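Local coordinates for SIS domain protein (Listeria monocytogenes str. 4b F2365, PDB 3FXA) that is of unproven function but, as a SIS domain protein, probably binds phosphosugars and may isomerise a sugar phosphate, at residues 61-73 with 167-180. Numbering follows the deposited sequence. Where two conformers were deposited one is given.
Sequences KKLVHSFNCIERP and FDAVIVCLMTYMNY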
loop_
_atom_site.group_PDB
_atom_site.type_symbol
_atom_site.label_atom_id
_atom_site.label_comp_id
_atom_site.label_asym_id
_atom_site.label_seq_id
_atom_site.Cartn_x
_atom_site.Cartn_y
_atom_site.Cartn_z
ATOM N N LYS A 61 -5.091 0.125 8.927
ATOM C CA LYS A 61 -3.716 -0.323 8.730
ATOM C C LYS A 61 -2.982 -0.482 10.076
ATOM O O LYS A 61 -2.119 -1.357 10.203
ATOM C CB LYS A 61 -2.973 0.591 7.776
ATOM C CG LYS A 61 -3.503 0.463 6.353
ATOM C CD LYS A 61 -2.951 1.545 5.444
ATOM C CE LYS A 61 -3.590 1.449 4.039
ATOM N NZ LYS A 61 -3.193 2.513 3.069
ATOM N N LYS A 62 -3.355 0.335 11.076
ATOM C CA LYS A 62 -2.706 0.242 12.393
ATOM C C LYS A 62 -3.168 -1.078 13.054
ATOM O O LYS A 62 -2.336 -1.854 13.550
ATOM C CB LYS A 62 -2.978 1.495 13.241
ATOM C CG LYS A 62 -1.859 1.830 14.236
ATOM C CD LYS A 62 -1.661 0.758 15.267
ATOM C CE LYS A 62 -0.578 1.071 16.214
ATOM N NZ LYS A 62 -0.564 0.127 17.363
ATOM N N LEU A 63 -4.470 -1.350 13.016
ATOM C CA LEU A 63 -5.005 -2.632 13.492
ATOM C C LEU A 63 -4.290 -3.831 12.823
ATOM O O LEU A 63 -3.818 -4.760 13.506
ATOM C CB LEU A 63 -6.498 -2.763 13.257
ATOM C CG LEU A 63 -7.519 -2.118 14.207
ATOM C CD1 LEU A 63 -7.421 -0.607 14.304
ATOM C CD2 LEU A 63 -8.918 -2.563 13.792
ATOM N N VAL A 64 -4.192 -3.774 11.500
ATOM C CA VAL A 64 -3.551 -4.827 10.700
ATOM C C VAL A 64 -2.100 -5.043 11.091
ATOM O O VAL A 64 -1.713 -6.167 11.351
ATOM C CB VAL A 64 -3.690 -4.533 9.180
ATOM C CG1 VAL A 64 -2.745 -5.440 8.331
ATOM C CG2 VAL A 64 -5.183 -4.654 8.717
ATOM N N HIS A 65 -1.311 -3.974 11.228
ATOM C CA HIS A 65 0.068 -4.163 11.682
ATOM C C HIS A 65 0.166 -4.837 13.078
ATOM O O HIS A 65 0.867 -5.850 13.256
ATOM C CB HIS A 65 0.854 -2.848 11.717
ATOM C CG HIS A 65 2.244 -3.007 12.273
ATOM N ND1 HIS A 65 3.281 -3.545 11.538
ATOM C CD2 HIS A 65 2.737 -2.800 13.519
ATOM C CE1 HIS A 65 4.355 -3.624 12.292
ATOM N NE2 HIS A 65 4.056 -3.179 13.500
ATOM N N SER A 66 -0.528 -4.239 14.038
ATOM C CA SER A 66 -0.476 -4.705 15.419
ATOM C C SER A 66 -1.052 -6.102 15.649
ATOM O O SER A 66 -0.507 -6.847 16.475
ATOM C CB SER A 66 -1.029 -3.643 16.384
ATOM O OG SER A 66 -0.206 -2.482 16.309
ATOM N N PHE A 67 -2.086 -6.478 14.897
ATOM C CA PHE A 67 -2.646 -7.842 14.982
ATOM C C PHE A 67 -1.569 -8.823 14.503
ATOM O O PHE A 67 -1.271 -9.820 15.185
ATOM C CB PHE A 67 -3.948 -8.007 14.170
ATOM C CG PHE A 67 -5.166 -7.504 14.847
ATOM C CD1 PHE A 67 -5.498 -7.951 16.148
ATOM C CD2 PHE A 67 -6.086 -6.689 14.176
ATOM C CE1 PHE A 67 -6.692 -7.520 16.770
ATOM C CE2 PHE A 67 -7.269 -6.271 14.809
ATOM C CZ PHE A 67 -7.563 -6.675 16.082
ATOM N N ASN A 68 -0.940 -8.533 13.370
ATOM C CA ASN A 68 0.170 -9.369 12.881
ATOM C C ASN A 68 1.300 -9.504 13.881
ATOM O O ASN A 68 1.811 -10.601 14.093
ATOM C CB ASN A 68 0.684 -8.932 11.512
ATOM C CG ASN A 68 -0.285 -9.266 10.410
ATOM O OD1 ASN A 68 -0.739 -10.407 10.308
ATOM N ND2 ASN A 68 -0.579 -8.305 9.548
ATOM N N CYS A 69 1.638 -8.409 14.562
ATOM C CA CYS A 69 2.678 -8.437 15.571
ATOM C C CYS A 69 2.440 -9.432 16.710
ATOM O O CYS A 69 3.410 -9.933 17.276
ATOM C CB CYS A 69 2.906 -7.042 16.155
ATOM S SG CYS A 69 3.634 -5.895 15.042
ATOM N N ILE A 70 1.157 -9.714 17.012
ATOM C CA ILE A 70 0.787 -10.648 18.071
ATOM C C ILE A 70 0.277 -11.993 17.525
ATOM O O ILE A 70 -0.518 -12.692 18.169
ATOM C CB ILE A 70 -0.193 -10.041 19.092
ATOM C CG1 ILE A 70 -1.569 -9.746 18.504
ATOM C CG2 ILE A 70 0.422 -8.798 19.709
ATOM C CD1 ILE A 70 -2.710 -9.921 19.544
ATOM N N GLU A 71 0.759 -12.367 16.333
ATOM C CA GLU A 71 0.396 -13.642 15.706
ATOM C C GLU A 71 -1.109 -13.833 15.473
ATOM O O GLU A 71 -1.637 -14.930 15.706
ATOM C CB GLU A 71 1.052 -14.814 16.460
ATOM C CG GLU A 71 2.510 -14.985 16.137
ATOM C CD GLU A 71 2.750 -15.613 14.754
ATOM O OE1 GLU A 71 1.888 -16.411 14.276
ATOM O OE2 GLU A 71 3.812 -15.336 14.170
ATOM N N ARG A 72 -1.786 -12.736 15.119
ATOM C CA ARG A 72 -3.186 -12.749 14.704
ATOM C C ARG A 72 -3.152 -12.261 13.253
ATOM O O ARG A 72 -3.201 -11.039 12.996
ATOM C CB ARG A 72 -4.093 -11.881 15.586
ATOM C CG ARG A 72 -4.136 -12.335 17.048
ATOM C CD ARG A 72 -4.185 -13.839 17.102
ATOM N NE ARG A 72 -5.480 -14.439 16.906
ATOM C CZ ARG A 72 -5.642 -15.725 16.601
ATOM N NH1 ARG A 72 -4.590 -16.516 16.426
ATOM N NH2 ARG A 72 -6.851 -16.211 16.446
ATOM N N PRO A 73 -3.013 -13.209 12.268
ATOM C CA PRO A 73 -2.949 -12.788 10.858
ATOM C C PRO A 73 -4.033 -11.791 10.496
ATOM O O PRO A 73 -5.205 -11.990 10.870
ATOM C CB PRO A 73 -3.166 -14.074 10.074
ATOM C CG PRO A 73 -3.089 -15.164 11.009
ATOM C CD PRO A 73 -2.899 -14.677 12.380
ATOM N N PHE A 167 -8.441 -0.474 19.781
ATOM C CA PHE A 167 -7.860 -1.755 19.358
ATOM C C PHE A 167 -6.464 -2.019 19.957
ATOM O O PHE A 167 -6.111 -3.181 20.175
ATOM C CB PHE A 167 -7.968 -1.958 17.832
ATOM C CG PHE A 167 -9.361 -2.296 17.401
ATOM C CD1 PHE A 167 -10.273 -1.294 17.143
ATOM C CD2 PHE A 167 -9.801 -3.624 17.353
ATOM C CE1 PHE A 167 -11.610 -1.597 16.766
ATOM C CE2 PHE A 167 -11.121 -3.940 16.999
ATOM C CZ PHE A 167 -12.030 -2.937 16.699
ATOM N N ASP A 168 -5.699 -0.974 20.288
ATOM C CA ASP A 168 -4.417 -1.167 20.987
ATOM C C ASP A 168 -4.696 -1.932 22.290
ATOM O O ASP A 168 -3.991 -2.862 22.606
ATOM C CB ASP A 168 -3.703 0.178 21.296
ATOM C CG ASP A 168 -3.033 0.798 20.079
ATOM O OD1 ASP A 168 -2.765 0.088 19.102
ATOM O OD2 ASP A 168 -2.742 2.020 20.112
ATOM N N ALA A 169 -5.762 -1.540 22.986
ATOM C CA ALA A 169 -6.163 -2.180 24.254
ATOM C C ALA A 169 -6.590 -3.622 24.001
ATOM O O ALA A 169 -6.170 -4.528 24.716
ATOM C CB ALA A 169 -7.261 -1.386 24.959
ATOM N N VAL A 170 -7.405 -3.832 22.974
ATOM C CA VAL A 170 -7.807 -5.185 22.588
ATOM C C VAL A 170 -6.565 -6.043 22.342
ATOM O O VAL A 170 -6.435 -7.160 22.909
ATOM C CB VAL A 170 -8.759 -5.157 21.352
ATOM C CG1 VAL A 170 -8.957 -6.556 20.730
ATOM C CG2 VAL A 170 -10.066 -4.508 21.727
ATOM N N ILE A 171 -5.618 -5.503 21.568
ATOM C CA ILE A 171 -4.405 -6.216 21.197
ATOM C C ILE A 171 -3.475 -6.538 22.361
ATOM O O ILE A 171 -2.999 -7.671 22.493
ATOM C CB ILE A 171 -3.714 -5.474 20.009
ATOM C CG1 ILE A 171 -4.568 -5.662 18.756
ATOM C CG2 ILE A 171 -2.300 -5.949 19.784
ATOM C CD1 ILE A 171 -4.164 -4.763 17.618
ATOM N N VAL A 172 -3.233 -5.544 23.214
ATOM C CA VAL A 172 -2.415 -5.720 24.412
ATOM C C VAL A 172 -3.081 -6.776 25.307
ATOM O O VAL A 172 -2.393 -7.677 25.799
ATOM C CB VAL A 172 -2.209 -4.401 25.168
ATOM C CG1 VAL A 172 -1.560 -4.648 26.524
ATOM C CG2 VAL A 172 -1.341 -3.429 24.357
ATOM N N CYS A 173 -4.406 -6.673 25.477
ATOM C CA CYS A 173 -5.175 -7.660 26.251
ATOM C C CYS A 173 -5.007 -9.073 25.683
ATOM O O CYS A 173 -4.784 -10.024 26.460
ATOM C CB CYS A 173 -6.634 -7.288 26.364
ATOM S SG CYS A 173 -7.449 -8.339 27.544
ATOM N N LEU A 174 -5.055 -9.197 24.356
ATOM C CA LEU A 174 -4.812 -10.497 23.673
ATOM C C LEU A 174 -3.456 -11.156 23.982
ATOM O O LEU A 174 -3.384 -12.385 24.079
ATOM C CB LEU A 174 -5.030 -10.374 22.132
ATOM C CG LEU A 174 -6.511 -10.266 21.730
ATOM C CD1 LEU A 174 -6.647 -9.743 20.281
ATOM C CD2 LEU A 174 -7.236 -11.622 21.900
HETATM N N MSE A 175 -2.399 -10.369 24.189
HETATM C CA MSE A 175 -1.061 -10.930 24.467
HETATM C C MSE A 175 -1.087 -11.764 25.747
HETATM O O MSE A 175 -0.565 -12.882 25.794
HETATM C CB MSE A 175 -0.020 -9.830 24.558
HETATM C CG MSE A 175 0.223 -9.132 23.223
HETATM SE SE MSE A 175 1.299 -7.515 23.370
HETATM C CE MSE A 175 2.974 -8.289 23.856
ATOM N N THR A 176 -1.763 -11.219 26.752
ATOM C CA THR A 176 -1.955 -11.921 28.037
ATOM C C THR A 176 -2.999 -13.043 27.892
ATOM O O THR A 176 -2.754 -14.176 28.357
ATOM C CB THR A 176 -2.314 -10.937 29.179
ATOM O OG1 THR A 176 -1.214 -10.036 29.386
ATOM C CG2 THR A 176 -2.581 -11.708 30.483
ATOM N N TYR A 177 -4.137 -12.751 27.242
ATOM C CA TYR A 177 -5.246 -13.707 27.039
ATOM C C TYR A 177 -4.777 -14.980 26.348
ATOM O O TYR A 177 -5.190 -16.065 26.720
ATOM C CB TYR A 177 -6.379 -13.073 26.193
ATOM C CG TYR A 177 -7.661 -13.873 26.112
ATOM C CD1 TYR A 177 -7.797 -14.931 25.207
ATOM C CD2 TYR A 177 -8.763 -13.554 26.911
ATOM C CE1 TYR A 177 -8.985 -15.668 25.127
ATOM C CE2 TYR A 177 -9.952 -14.287 26.838
ATOM C CZ TYR A 177 -10.055 -15.345 25.949
ATOM O OH TYR A 177 -11.230 -16.046 25.911
HETATM N N MSE A 178 -3.933 -14.820 25.335
HETATM C CA MSE A 178 -3.440 -15.951 24.520
HETATM C C MSE A 178 -2.071 -16.495 24.936
HETATM O O MSE A 178 -1.550 -17.400 24.252
HETATM C CB MSE A 178 -3.367 -15.511 23.058
HETATM C CG MSE A 178 -4.679 -14.959 22.516
HETATM SE SE MSE A 178 -4.496 -14.619 20.632
HETATM C CE MSE A 178 -4.602 -16.453 19.943
ATOM N N ASN A 179 -1.478 -15.959 26.014
ATOM C CA ASN A 179 -0.153 -16.382 26.510
ATOM C C ASN A 179 0.913 -16.227 25.414
ATOM O O ASN A 179 1.702 -17.135 25.158
ATOM C CB ASN A 179 -0.215 -17.822 27.069
ATOM C CG ASN A 179 -1.241 -17.982 28.181
ATOM O OD1 ASN A 179 -2.132 -18.831 28.102
ATOM N ND2 ASN A 179 -1.121 -17.166 29.217
ATOM N N TYR A 180 0.882 -15.069 24.742
ATOM C CA TYR A 180 1.816 -14.731 23.675
ATOM C C TYR A 180 3.214 -14.605 24.287
ATOM O O TYR A 180 3.342 -14.062 25.397
ATOM C CB TYR A 180 1.362 -13.432 22.967
ATOM C CG TYR A 180 2.233 -13.005 21.810
ATOM C CD1 TYR A 180 2.314 -13.792 20.663
ATOM C CD2 TYR A 180 2.920 -11.792 21.824
ATOM C CE1 TYR A 180 3.102 -13.409 19.580
ATOM C CE2 TYR A 180 3.713 -11.387 20.732
ATOM C CZ TYR A 180 3.794 -12.219 19.613
ATOM O OH TYR A 180 4.550 -11.885 18.506
HETATM O O HOH W 1 -0.699 2.984 18.678
#
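Ile171 lays its CD1 over one face of the Phe67 ring, 3.9 Å from the ring centroid, a CH-pi contact. Leu174 CD1 sits at the edge of the same ring. One turn earlier, Leu63 CD2 makes a CH-pi contact over the centre of the Phe167 ring, 3.7 Å from its centroid. Phe141 also stacks with the Phe167 ring. Ile70 packs against Ile171, Leu174 and Met175 (a selenomethionine). With chi1 at 67°, its CG1 lies between the backbone N and carbonyl carbon. The two branches then part: CD1 reaches Leu174 CB at 3.5 Å, and CG2 reaches Met175 CG at 3.5 Å.

A salt bridge joins Lys62 NZ to Asp168 OD1 at 2.8 Å. Lys62 NZ also donates to Ser66 OG. A water donates to Asp168 OD2 and accepts a weak bond from Lys62 NZ. Glu18 of the second subunit lies close to Asp168, so the lysine may offset crowded negative charge.

Both helices end in Schellman motifs, with Glu71 and Asn179 at positive phi. Just after Asn179, Tyr180 turns one face to Ile70 CA, offset toward the ring's rim; its OH lies 2.6 Å from Cys69 O. CE of Met178, also a selenomethionine, lies over one face of the Arg72 guanidinium, toward its rim; Arg72 NH2 bonds Ile41 O.

The axes of 61-69 and 167-177 run nearly parallel, 8° apart. Helices 55-69 and 157-177 pack side by side against the parallel sheet, as in the alpha-beta-alpha sandwich of SIS domains.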